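Local structure of epoxide hydrolase (Aspergillus niger, 3G02) at residues A[226-229]-A[230-233]. The protein probably hydrolyses epoxides with an alpha/beta hydrolase fold, here as an enantioselective variant obtained by directed evolution. The protein carries 9 engineered substitutions. Sequence-based numbering, arbitrary orientation.
Sequences PSIE and SLSA
Ser-230 folds back on Ser-227 in the first of two overlapping turns, and one carbonyl oxygen receives two of its donors. The hydroxyl of Ser-230 lies in the carbonyl plane and meets a lone pair of the acceptor, with OG 2.7 Å from Ser-227 O. Its chi1 of 77° sets OG between the backbone N and the carbonyl carbon, curled back over its own main chain, which is what lets so short a side chain reach a main-chain oxygen three residues earlier. The amide of Ser-230 approaches the same oxygen quite differently, from above the carbonyl plane, 3.1 Å from N to Ser-227 O and bent at 140°. Ser-227 answers with its own hydroxyl, whose OG takes a weak bond from Ser-230 N at 3.3 Å. Serine suits both places, being small and able to turn its hydroxyl onto the backbone of an exposed turn.

Beside the Ser-230 hydroxyl, CB of Pro-226 lies 3.4 Å from OG; a proline preceded by a cis peptide bond gives the chain a stiff entry to the turns. One residue further on, the amide of Leu-231 bonds to Ile-228 O, N to O 3.1 Å, a second i to i+3 link that is straighter at 157°. CG of Leu-231 lies against both carbonyl oxygens, 3.5 Å from Ile-228 O and slightly farther from Ser-227 O. CD1 of Leu-231 and CD1 of Ile-228 meet loosely at 4.5 Å, beginning an apolar patch. Branched apolar side chains suit these places, since Leu-231 is buried and both touch Ile-239 of helix 233-248 and Trp-357 of helix 355-358.

The indole NE1 of Trp-357 also bonds to Pro-226 O. These turns lie near the end of the surface loop between strand 209-214 and helix 233-248, packing on that helix and on helix 355-358, away from the probable catalytic residues, while Ser-232 N-caps helix 233-248.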
loop_
_atom_site.group_PDB
_atom_site.type_symbol
_atom_site.label_atom_id
_atom_site.label_comp_id
_atom_site.label_asym_id
_atom_site.label_seq_id
_atom_site.Cartn_x
_atom_site.Cartn_y
_atom_site.Cartn_z
ATOM N N PRO A 226 -7.090 32.674 3.517
ATOM C CA PRO A 226 -8.556 32.771 3.569
ATOM C C PRO A 226 -9.257 31.460 3.929
ATOM O O PRO A 226 -8.772 30.376 3.594
ATOM C CB PRO A 226 -8.933 33.207 2.149
ATOM C CG PRO A 226 -7.801 32.776 1.305
ATOM C CD PRO A 226 -6.578 32.898 2.154
ATOM N N SER A 227 -10.392 31.580 4.610
ATOM C CA SER A 227 -11.146 30.432 5.105
ATOM C C SER A 227 -11.874 29.688 3.987
ATOM O O SER A 227 -12.054 30.220 2.887
ATOM C CB SER A 227 -12.164 30.901 6.144
ATOM O OG SER A 227 -13.131 31.743 5.536
ATOM N N ILE A 228 -12.292 28.458 4.290
ATOM C CA ILE A 228 -13.150 27.658 3.410
ATOM C C ILE A 228 -14.443 28.411 3.092
ATOM O O ILE A 228 -14.939 28.359 1.967
ATOM C CB ILE A 228 -13.512 26.287 4.058
ATOM C CG1 ILE A 228 -12.248 25.516 4.463
ATOM C CG2 ILE A 228 -14.421 25.452 3.140
ATOM C CD1 ILE A 228 -11.584 24.755 3.341
ATOM N N GLU A 229 -14.973 29.112 4.096
ATOM C CA GLU A 229 -16.209 29.889 3.962
ATOM C C GLU A 229 -16.108 30.995 2.919
ATOM O O GLU A 229 -17.111 31.376 2.319
ATOM C CB GLU A 229 -16.614 30.504 5.306
ATOM C CG GLU A 229 -17.187 29.512 6.306
ATOM C CD GLU A 229 -16.125 28.696 7.021
ATOM O OE1 GLU A 229 -14.954 29.133 7.068
ATOM O OE2 GLU A 229 -16.469 27.613 7.544
ATOM N N SER A 230 -14.898 31.510 2.716
ATOM C CA SER A 230 -14.664 32.585 1.754
ATOM C C SER A 230 -14.587 32.092 0.307
ATOM O O SER A 230 -14.582 32.892 -0.630
ATOM C CB SER A 230 -13.389 33.350 2.112
ATOM O OG SER A 230 -12.231 32.619 1.736
ATOM N N LEU A 231 -14.516 30.774 0.129
ATOM C CA LEU A 231 -14.337 30.186 -1.195
ATOM C C LEU A 231 -15.650 30.085 -1.957
ATOM O O LEU A 231 -16.711 29.918 -1.357
ATOM C CB LEU A 231 -13.688 28.801 -1.079
ATOM C CG LEU A 231 -12.347 28.720 -0.345
ATOM C CD1 LEU A 231 -11.865 27.278 -0.335
ATOM C CD2 LEU A 231 -11.299 29.638 -0.966
ATOM N N SER A 232 -15.564 30.178 -3.282
ATOM C CA SER A 232 -16.728 30.008 -4.151
ATOM C C SER A 232 -17.255 28.574 -4.080
ATOM O O SER A 232 -16.548 27.668 -3.627
ATOM C CB SER A 232 -16.372 30.367 -5.595
ATOM O OG SER A 232 -15.510 29.397 -6.167
ATOM N N ALA A 233 -18.496 28.373 -4.518
ATOM C CA ALA A 233 -19.101 27.040 -4.534
ATOM C C ALA A 233 -18.228 26.041 -5.297
ATOM O O ALA A 233 -18.020 24.915 -4.836
ATOM C CB ALA A 233 -20.502 27.097 -5.129
#